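Local atomic coordinates of precorrin-6Y C5,15-methyltransferase (Corynebacterium diphtheriae, PDB entry 3HM2), a protein that probably transfers methyl groups from S-adenosyl-L-methionine in adenosylcobalamin biosynthesis, this chain being the C-terminal methyltransferase domain of a longer enzyme. Residues L21-E27 with G121-A125; G144-F150 with P169-V175; T50-E56 with R77-G83. All blocks are in the same frame, centred on the assembly; numbering follows the deposited sequence.

How the interactions relate
From the N terminus, helix 9-21 leads into 21-27, whose partner 121-125 lies 94 residues further on, so interaction 1 closes the longest loop and joins the end of that helix to strand 122-127. Nested inside this loop is interaction 3, where 50-56 and 77-83 pair after a single intervening helix at one edge of the sheet; Thr50 packs on Lys24 and Glu27 of interaction 1. Interaction 2 follows in series, pairing the two strands of the C-terminal hairpin. It touches interaction 1 through the neighbouring strands 122-127 and 162-176, where Ala125 probably hydrogen-bonds Trp173. Interactions 2 and 3 lie on opposite sides of the chain's centre, about 24 Å apart between centres.

Interaction 1. Residues L21-E27 with G121-A125; sequences LAPKPHE and GRLVA
Leu21 and Val124 mark the closest backbone approach, with 6.1 Å between their CA atoms; the gap widens to 10.4 Å from the CA of Glu27 to that of Gly121. No backbone pairing bridges it. Segment 21-27 leaves its helix at Ala22, where phi turns positive, and then folds through a type II turn from Lys24 to Glu27, while 121-125 runs as a strand from Arg122. The long side chain of Arg122 spans the gap. Its CG lies beside the backbone N (chi1 -69°), and a bend at chi3 (-87°) turns the guanidinium toward the helix end and the turn. There NH1 hydrogen-bonds the O of Ala22 at an edge of the group, at a doubtfully short 2.5 Å, and makes a weak bond to the O of Leu21 at 3.1 Å. Carbonyls at a helix C terminus would be expected to favour this positive charge. NH2 forms a salt bridge with OE1 of Glu27, but the two are modelled too tightly for the exact separation to be trusted. Lys24 NZ reaches OE2 of Glu27 in a long salt bridge of 3.9 Å, which completes a three-residue charged network. CD2 of Leu21 packs on the side chain of Val124, its exact spacing to CG2 being doubtful. Leu21 also packs on Ile39 and Trp43 of helix 38-44 and on Phe99 of strand 97-100, the strand lying between 27-32 and 122-127 in the sheet.

Interaction 2. Residues G144-F150 with P169-V175; sequences GGTISSF and PVHQWTV
Thr146 pairs with Thr174 and Ser148 with Gln172 as hydrogen-bonded antiparallel positions, the two strand axes passing 4.9 Å apart. Most of these backbone bonds are weak, such as Thr146 N to Thr174 O, 3.3 Å; a shorter one runs from Phe150 N to Val170 O, 3.0 Å and in the carbonyl plane. Between them, at the non-hydrogen-bonded positions, CA-H...O contacts add to the pairing, as from Ile147 CA to Gln172 O. Aromatic side chains add further contacts. The indole of Trp173, its CG anti to the backbone N (chi1 -168°), lies beside Gly144 and Gly145, which precede the strand, and at its edge NE1 makes a weak hydrogen bond to Gly144 O at 3.4 Å. CG1 of Ile147 packs against CD1 of Trp173 at 3.6 Å. A CH-pi contact sets CB of Ser149 over one face of the His171 ring, 3.9 Å from its centroid. On the other side of the sheet, Phe150 turns the CE1 edge of its ring to CB of Gln172, 3.7 Å away, with ring and amide planes 64° apart; the amide NE2 is held by Asn126. Helix 130-143 packs on Ile147 and Trp173, while helix 9-21 meets Phe150 and Gln172. Residues 148-150 also pair antiparallel with a strand of the second subunit, carrying the sheet across the interface. This is the C-terminal antiparallel hairpin of the 3-2-1-4-5-7-6 sheet typical of class I S-adenosylmethionine-dependent methyltransferases.

Interaction 3. Residues T50-E56 with R77-G83; sequences TTAVCFE and RIAVQQG
Thr50 receives the curled side chain of Arg77 at the start of two parallel strands. In the model chi1 (-27°) and chi3 of the arginine lie about halfway between staggered and eclipsed, and the edge of its guanidinium meets the threonine. NE and NH1 are hydrogen-bonded to O and OG1 of Thr50, at lengths too short to be taken literally; NH1 also bonds the O of Leu44, and OG1 of Thr50 the O of Thr47. Further along, Ala52 N donates to Arg77 O at 2.9 Å and Cys54 N to Ala79 O. Gln81 N reaches Cys54 O at 2.8 Å from above the carbonyl plane. The side chains of Ala52, Cys54, Ile78 and Val80 share one face. SG of Cys54 lies beside its backbone N (chi1 -80°), which sends it to CD1 of Ile78 at 3.8 Å, while CB of the same cysteine touches CG1 of Val80 at 4.1 Å. These strands and helix 59-70 form a beta-alpha-beta unit at the edge of the Rossmann-like sheet. On that helix Glu59 and Glu63 bind calcium, and Glu60 and Glu63 magnesium, in a crystal structure of this protein, though neither metal is bound to this chain; the side chain of Gln82 comes within about 7 Å of that of Glu59. On the opposite face, Phe55 and Gln81 run side by side, pointing the same way with ring and amide planes 46° apart; the ring's CD2 lies 4.0 Å from CB of Gln81. The carbonyl O of Gln82 lies at the edge of the Phe55 ring. Phe88 and Trp30 meet this ring edge-to-face. Beyond the strand, Glu56 N bonds Gln81 O at 3.1 Å, and its carboxylate OE2 accepts the N-H of Ser58.

Interaction 1. Residues L21-E27 with G121-A125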
loop_
_atom_site.group_PDB
_atom_site.type_symbol
_atom_site.label_atom_id
_atom_site.label_comp_id
_atom_site.label_asym_id
_atom_site.label_seq_id
_atom_site.Cartn_x
_atom_site.Cartn_y
_atom_site.Cartn_z
ATOM N N LEU A 21 4.865 -13.379 17.843
ATOM C CA LEU A 21 5.002 -14.676 18.495
ATOM C C LEU A 21 4.870 -14.549 20.009
ATOM O O LEU A 21 4.457 -15.490 20.687
ATOM C CB LEU A 21 6.342 -15.318 18.136
ATOM C CG LEU A 21 6.512 -15.763 16.682
ATOM C CD1 LEU A 21 7.987 -15.868 16.321
ATOM C CD2 LEU A 21 5.801 -17.085 16.436
ATOM N N ALA A 22 5.223 -13.380 20.533
ATOM C CA ALA A 22 4.935 -13.043 21.922
ATOM C C ALA A 22 5.639 -14.000 22.877
ATOM O O ALA A 22 5.001 -14.848 23.504
ATOM C CB ALA A 22 3.434 -13.051 22.169
ATOM N N PRO A 23 6.956 -13.860 22.985
ATOM C CA PRO A 23 7.769 -14.796 23.767
ATOM C C PRO A 23 7.614 -14.566 25.267
ATOM O O PRO A 23 7.695 -13.428 25.728
ATOM C CB PRO A 23 9.197 -14.462 23.329
ATOM C CG PRO A 23 9.045 -13.929 21.950
ATOM C CD PRO A 23 7.740 -13.184 21.938
ATOM N N LYS A 24 7.391 -15.642 26.016
ATOM C CA LYS A 24 7.378 -15.572 27.471
ATOM C C LYS A 24 8.084 -16.775 28.088
ATOM O O LYS A 24 8.412 -17.737 27.393
ATOM C CB LYS A 24 5.940 -15.484 27.990
ATOM C CG LYS A 24 5.255 -14.160 27.695
ATOM C CD LYS A 24 3.832 -14.144 28.228
ATOM C CE LYS A 24 2.975 -15.199 27.547
ATOM N NZ LYS A 24 2.090 -15.906 28.513
ATOM N N PRO A 25 8.316 -16.714 29.395
ATOM C CA PRO A 25 9.245 -17.626 30.052
ATOM C C PRO A 25 8.806 -19.079 29.984
ATOM O O PRO A 25 7.600 -19.421 30.057
ATOM C CB PRO A 25 9.267 -17.122 31.500
ATOM C CG PRO A 25 8.758 -15.695 31.430
ATOM C CD PRO A 25 7.730 -15.747 30.345
ATOM N N HIS A 26 9.838 -19.913 29.864
ATOM C CA HIS A 26 9.753 -21.363 29.797
ATOM C C HIS A 26 8.997 -21.810 28.547
ATOM O O HIS A 26 8.335 -22.861 28.528
ATOM C CB HIS A 26 9.164 -21.947 31.087
ATOM C CG HIS A 26 9.204 -21.016 32.270
ATOM N ND1 HIS A 26 10.163 -21.101 33.259
ATOM C CD2 HIS A 26 8.365 -20.016 32.647
ATOM C CE1 HIS A 26 9.927 -20.179 34.178
ATOM N NE2 HIS A 26 8.843 -19.507 33.828
ATOM N N GLU A 27 9.107 -20.993 27.503
ATOM C CA GLU A 27 8.471 -21.280 26.228
ATOM C C GLU A 27 9.432 -21.871 25.193
ATOM O O GLU A 27 10.613 -21.573 25.190
ATOM C CB GLU A 27 7.674 -20.067 25.695
ATOM C CG GLU A 27 6.194 -20.119 26.128
ATOM C CD GLU A 27 5.419 -18.812 25.931
ATOM O OE1 GLU A 27 5.528 -18.223 24.835
ATOM O OE2 GLU A 27 4.672 -18.396 26.860
ATOM N N GLY A 121 -2.289 -22.812 22.572
ATOM C CA GLY A 121 -0.962 -22.513 22.069
ATOM C C GLY A 121 -0.995 -21.614 20.849
ATOM O O GLY A 121 -2.052 -21.389 20.258
ATOM N N ARG A 122 0.170 -21.098 20.469
ATOM C CA ARG A 122 0.246 -20.002 19.510
ATOM C C ARG A 122 1.026 -20.412 18.266
ATOM O O ARG A 122 2.118 -20.973 18.362
ATOM C CB ARG A 122 0.890 -18.772 20.152
ATOM C CG ARG A 122 0.038 -18.115 21.225
ATOM C CD ARG A 122 0.876 -17.224 22.127
ATOM N NE ARG A 122 1.469 -17.969 23.234
ATOM C CZ ARG A 122 2.650 -17.690 23.775
ATOM N NH1 ARG A 122 3.372 -16.679 23.312
ATOM N NH2 ARG A 122 3.111 -18.423 24.780
ATOM N N LEU A 123 0.458 -20.131 17.097
ATOM C CA LEU A 123 1.221 -20.175 15.834
ATOM C C LEU A 123 1.101 -18.917 14.964
ATOM O O LEU A 123 -0.008 -18.491 14.616
ATOM C CB LEU A 123 0.855 -21.388 14.971
ATOM C CG LEU A 123 1.788 -21.579 13.765
ATOM C CD1 LEU A 123 1.885 -23.071 13.365
ATOM C CD2 LEU A 123 1.419 -20.691 12.563
ATOM N N VAL A 124 2.256 -18.367 14.577
ATOM C CA VAL A 124 2.313 -17.240 13.667
ATOM C C VAL A 124 2.956 -17.670 12.362
ATOM O O VAL A 124 4.034 -18.238 12.363
ATOM C CB VAL A 124 3.101 -16.133 14.308
ATOM C CG1 VAL A 124 2.673 -14.781 13.748
ATOM C CG2 VAL A 124 2.853 -16.183 15.806
ATOM N N ALA A 125 2.263 -17.442 11.249
ATOM C CA ALA A 125 2.753 -17.847 9.926
ATOM C C ALA A 125 2.913 -16.679 8.938
ATOM O O ALA A 125 2.270 -15.649 9.072
ATOM C CB ALA A 125 1.859 -18.937 9.331
#

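Interaction 2. Residues G144-F150 with P169-V175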
loop_
_atom_site.group_PDB
_atom_site.type_symbol
_atom_site.label_atom_id
_atom_site.label_comp_id
_atom_site.label_asym_id
_atom_site.label_seq_id
_atom_site.Cartn_x
_atom_site.Cartn_y
_atom_site.Cartn_z
ATOM N N GLY A 144 -9.686 -20.103 13.950
ATOM C CA GLY A 144 -9.800 -18.730 14.406
ATOM C C GLY A 144 -8.609 -17.884 14.003
ATOM O O GLY A 144 -8.124 -17.974 12.875
ATOM N N GLY A 145 -8.135 -17.059 14.932
ATOM C CA GLY A 145 -7.034 -16.165 14.661
ATOM C C GLY A 145 -7.342 -15.095 13.622
ATOM O O GLY A 145 -8.483 -14.957 13.136
ATOM N N THR A 146 -6.291 -14.363 13.258
ATOM C CA THR A 146 -6.430 -13.054 12.643
ATOM C C THR A 146 -5.277 -12.798 11.679
ATOM O O THR A 146 -4.138 -13.194 11.968
ATOM C CB THR A 146 -6.463 -11.975 13.756
ATOM O OG1 THR A 146 -7.790 -11.442 13.886
ATOM C CG2 THR A 146 -5.473 -10.852 13.477
ATOM N N ILE A 147 -5.578 -12.135 10.550
ATOM C CA ILE A 147 -4.620 -11.860 9.459
ATOM C C ILE A 147 -4.392 -10.360 9.171
ATOM O O ILE A 147 -5.336 -9.634 8.927
ATOM C CB ILE A 147 -5.069 -12.548 8.163
ATOM C CG1 ILE A 147 -5.161 -14.062 8.377
ATOM C CG2 ILE A 147 -4.144 -12.189 6.991
ATOM C CD1 ILE A 147 -4.944 -14.883 7.126
ATOM N N SER A 148 -3.138 -9.910 9.222
ATOM C CA SER A 148 -2.744 -8.546 8.849
ATOM C C SER A 148 -1.703 -8.633 7.735
ATOM O O SER A 148 -1.292 -9.729 7.349
ATOM C CB SER A 148 -2.181 -7.781 10.048
ATOM O OG SER A 148 -0.873 -8.206 10.389
ATOM N N SER A 149 -1.281 -7.503 7.181
ATOM C CA SER A 149 -0.358 -7.568 6.037
ATOM C C SER A 149 0.607 -6.391 5.923
ATOM O O SER A 149 0.268 -5.262 6.280
ATOM C CB SER A 149 -1.116 -7.784 4.718
ATOM O OG SER A 149 -1.917 -6.663 4.372
ATOM N N PHE A 150 1.811 -6.663 5.422
ATOM C CA PHE A 150 2.862 -5.647 5.428
ATOM C C PHE A 150 3.474 -5.345 4.053
ATOM O O PHE A 150 4.000 -6.234 3.388
ATOM C CB PHE A 150 3.944 -6.034 6.437
ATOM C CG PHE A 150 3.391 -6.646 7.697
ATOM C CD1 PHE A 150 3.449 -8.021 7.905
ATOM C CD2 PHE A 150 2.794 -5.849 8.669
ATOM C CE1 PHE A 150 2.935 -8.588 9.060
ATOM C CE2 PHE A 150 2.272 -6.411 9.835
ATOM C CZ PHE A 150 2.341 -7.785 10.028
ATOM N N PRO A 169 4.308 -7.669 -0.651
ATOM C CA PRO A 169 3.674 -7.760 0.665
ATOM C C PRO A 169 3.950 -9.096 1.331
ATOM O O PRO A 169 4.556 -9.993 0.750
ATOM C CB PRO A 169 2.178 -7.627 0.353
ATOM C CG PRO A 169 2.123 -7.010 -0.984
ATOM C CD PRO A 169 3.307 -7.561 -1.721
ATOM N N VAL A 170 3.495 -9.206 2.571
ATOM C CA VAL A 170 3.770 -10.350 3.406
ATOM C C VAL A 170 2.543 -10.521 4.252
ATOM O O VAL A 170 2.038 -9.549 4.821
ATOM C CB VAL A 170 4.969 -10.086 4.314
ATOM C CG1 VAL A 170 5.030 -11.124 5.427
ATOM C CG2 VAL A 170 6.260 -10.057 3.489
ATOM N N HIS A 171 2.033 -11.744 4.303
ATOM C CA HIS A 171 0.841 -12.004 5.086
ATOM C C HIS A 171 1.206 -12.797 6.300
ATOM O O HIS A 171 2.088 -13.664 6.269
ATOM C CB HIS A 171 -0.274 -12.648 4.248
ATOM C CG HIS A 171 -0.844 -11.710 3.232
ATOM N ND1 HIS A 171 -0.161 -11.356 2.088
ATOM C CD2 HIS A 171 -1.987 -10.985 3.233
ATOM C CE1 HIS A 171 -0.874 -10.473 1.415
ATOM N NE2 HIS A 171 -1.989 -10.237 2.086
ATOM N N GLN A 172 0.549 -12.436 7.392
ATOM C CA GLN A 172 0.885 -12.998 8.675
ATOM C C GLN A 172 -0.357 -13.421 9.390
ATOM O O GLN A 172 -1.269 -12.636 9.649
ATOM C CB GLN A 172 1.684 -12.017 9.537
ATOM C CG GLN A 172 2.548 -12.713 10.549
ATOM C CD GLN A 172 3.556 -11.788 11.164
ATOM O OE1 GLN A 172 3.245 -11.023 12.091
ATOM N NE2 GLN A 172 4.783 -11.850 10.660
ATOM N N TRP A 173 -0.364 -14.700 9.706
ATOM C CA TRP A 173 -1.394 -15.282 10.525
ATOM C C TRP A 173 -0.819 -15.525 11.921
ATOM O O TRP A 173 0.181 -16.217 12.075
ATOM C CB TRP A 173 -1.903 -16.565 9.852
ATOM C CG TRP A 173 -3.139 -17.094 10.455
ATOM C CD1 TRP A 173 -4.211 -16.374 10.902
ATOM C CD2 TRP A 173 -3.437 -18.461 10.706
ATOM N NE1 TRP A 173 -5.158 -17.215 11.429
ATOM C CE2 TRP A 173 -4.711 -18.505 11.316
ATOM C CE3 TRP A 173 -2.748 -19.653 10.496
ATOM C CZ2 TRP A 173 -5.316 -19.701 11.705
ATOM C CZ3 TRP A 173 -3.351 -20.842 10.878
ATOM C CH2 TRP A 173 -4.627 -20.853 11.481
ATOM N N THR A 174 -1.418 -14.887 12.925
ATOM C CA THR A 174 -1.153 -15.226 14.311
ATOM C C THR A 174 -2.411 -15.718 15.023
ATOM O O THR A 174 -3.499 -15.158 14.878
ATOM C CB THR A 174 -0.585 -14.074 15.097
ATOM O OG1 THR A 174 -0.222 -14.550 16.392
ATOM C CG2 THR A 174 -1.619 -13.022 15.278
ATOM N N VAL A 175 -2.255 -16.768 15.818
ATOM C CA VAL A 175 -3.409 -17.412 16.430
ATOM C C VAL A 175 -3.108 -18.005 17.846
ATOM O O VAL A 175 -1.938 -18.148 18.255
ATOM C CB VAL A 175 -4.015 -18.444 15.412
ATOM C CG1 VAL A 175 -2.976 -19.509 15.032
ATOM C CG2 VAL A 175 -5.338 -19.053 15.912
#

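Interaction 3. Residues T50-E56 with R77-G83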
loop_
_atom_site.group_PDB
_atom_site.type_symbol
_atom_site.label_atom_id
_atom_site.label_comp_id
_atom_site.label_asym_id
_atom_site.label_seq_id
_atom_site.Cartn_x
_atom_site.Cartn_y
_atom_site.Cartn_z
ATOM N N THR A 50 14.679 -19.683 27.531
ATOM C CA THR A 50 13.848 -20.207 26.454
ATOM C C THR A 50 14.613 -21.222 25.612
ATOM O O THR A 50 15.831 -21.121 25.454
ATOM C CB THR A 50 13.332 -19.079 25.540
ATOM O OG1 THR A 50 14.444 -18.378 24.969
ATOM C CG2 THR A 50 12.475 -18.103 26.331
ATOM N N THR A 51 13.892 -22.198 25.070
ATOM C CA THR A 51 14.458 -23.115 24.088
ATOM C C THR A 51 13.702 -23.041 22.766
ATOM O O THR A 51 12.473 -22.971 22.745
ATOM C CB THR A 51 14.441 -24.568 24.597
ATOM O OG1 THR A 51 13.117 -25.102 24.486
ATOM C CG2 THR A 51 14.887 -24.628 26.051
ATOM N N ALA A 52 14.445 -23.058 21.663
ATOM C CA ALA A 52 13.844 -23.043 20.335
ATOM C C ALA A 52 14.182 -24.315 19.565
ATOM O O ALA A 52 15.234 -24.919 19.773
ATOM C CB ALA A 52 14.297 -21.815 19.561
ATOM N N VAL A 53 13.282 -24.717 18.672
ATOM C CA VAL A 53 13.510 -25.885 17.824
ATOM C C VAL A 53 13.470 -25.511 16.329
ATOM O O VAL A 53 12.565 -24.794 15.843
ATOM C CB VAL A 53 12.587 -27.099 18.146
ATOM C CG1 VAL A 53 12.930 -28.271 17.234
ATOM C CG2 VAL A 53 12.728 -27.522 19.595
ATOM N N CYS A 54 14.494 -26.007 15.630
ATOM C CA CYS A 54 14.753 -25.720 14.233
ATOM C C CYS A 54 14.605 -26.974 13.365
ATOM O O CYS A 54 14.918 -28.083 13.796
ATOM C CB CYS A 54 16.159 -25.131 14.110
ATOM S SG CYS A 54 16.261 -23.354 14.531
ATOM N N PHE A 55 14.128 -26.792 12.145
ATOM C CA PHE A 55 13.850 -27.905 11.237
ATOM C C PHE A 55 14.372 -27.572 9.830
ATOM O O PHE A 55 13.671 -26.966 9.015
ATOM C CB PHE A 55 12.333 -28.221 11.196
ATOM C CG PHE A 55 11.788 -28.910 12.457
ATOM C CD1 PHE A 55 11.150 -28.182 13.455
ATOM C CD2 PHE A 55 11.885 -30.282 12.617
ATOM C CE1 PHE A 55 10.642 -28.814 14.605
ATOM C CE2 PHE A 55 11.366 -30.910 13.741
ATOM C CZ PHE A 55 10.751 -30.171 14.737
ATOM N N GLU A 56 15.609 -27.967 9.558
ATOM C CA GLU A 56 16.261 -27.695 8.277
ATOM C C GLU A 56 16.642 -29.007 7.568
ATOM O O GLU A 56 17.179 -29.930 8.175
ATOM C CB GLU A 56 17.498 -26.805 8.498
ATOM C CG GLU A 56 18.458 -26.684 7.316
ATOM C CD GLU A 56 17.854 -25.978 6.121
ATOM O OE1 GLU A 56 17.277 -24.886 6.313
ATOM O OE2 GLU A 56 17.952 -26.511 4.985
ATOM N N ARG A 77 20.438 -23.617 24.015
ATOM C CA ARG A 77 18.988 -23.561 24.143
ATOM C C ARG A 77 18.348 -23.753 22.777
ATOM O O ARG A 77 17.155 -23.529 22.588
ATOM C CB ARG A 77 18.554 -22.227 24.762
ATOM C CG ARG A 77 19.616 -21.602 25.664
ATOM C CD ARG A 77 19.032 -20.541 26.552
ATOM N NE ARG A 77 17.867 -19.881 25.954
ATOM C CZ ARG A 77 17.858 -18.633 25.508
ATOM N NH1 ARG A 77 16.758 -18.137 25.016
ATOM N NH2 ARG A 77 18.955 -17.880 25.563
ATOM N N ILE A 78 19.149 -24.169 21.808
ATOM C CA ILE A 78 18.619 -24.447 20.489
ATOM C C ILE A 78 18.956 -25.883 20.129
ATOM O O ILE A 78 20.072 -26.334 20.362
ATOM C CB ILE A 78 19.208 -23.487 19.430
ATOM C CG1 ILE A 78 18.308 -23.426 18.196
ATOM C CG2 ILE A 78 20.581 -23.931 19.042
ATOM C CD1 ILE A 78 18.530 -22.263 17.328
ATOM N N ALA A 79 17.970 -26.614 19.622
ATOM C CA ALA A 79 18.257 -27.843 18.889
ATOM C C ALA A 79 18.023 -27.571 17.405
ATOM O O ALA A 79 17.046 -26.922 17.047
ATOM C CB ALA A 79 17.379 -28.961 19.353
ATOM N N VAL A 80 18.919 -28.067 16.558
ATOM C CA VAL A 80 18.736 -27.987 15.114
ATOM C C VAL A 80 18.446 -29.361 14.518
ATOM O O VAL A 80 19.355 -30.165 14.316
ATOM C CB VAL A 80 19.973 -27.388 14.421
ATOM C CG1 VAL A 80 19.625 -26.940 13.010
ATOM C CG2 VAL A 80 20.528 -26.229 15.234
ATOM N N GLN A 81 17.172 -29.622 14.239
ATOM C CA GLN A 81 16.764 -30.883 13.633
ATOM C C GLN A 81 16.706 -30.772 12.112
ATOM O O GLN A 81 17.092 -29.752 11.540
ATOM C CB GLN A 81 15.406 -31.326 14.180
ATOM C CG GLN A 81 15.289 -31.243 15.693
ATOM C CD GLN A 81 16.075 -32.332 16.398
ATOM O OE1 GLN A 81 16.443 -33.339 15.792
ATOM N NE2 GLN A 81 16.336 -32.134 17.685
ATOM N N GLN A 82 16.223 -31.826 11.464
ATOM C CA GLN A 82 16.012 -31.809 10.023
ATOM C C GLN A 82 14.582 -31.405 9.678
ATOM O O GLN A 82 13.860 -30.866 10.517
ATOM C CB GLN A 82 16.332 -33.177 9.418
ATOM C CG GLN A 82 17.778 -33.612 9.594
ATOM C CD GLN A 82 17.977 -35.092 9.339
ATOM O OE1 GLN A 82 18.135 -35.879 10.272
ATOM N NE2 GLN A 82 17.969 -35.480 8.069
ATOM N N GLY A 83 14.180 -31.669 8.440
ATOM C CA GLY A 83 12.929 -31.150 7.918
ATOM C C GLY A 83 11.718 -31.821 8.536
ATOM O O GLY A 83 11.674 -33.044 8.665
#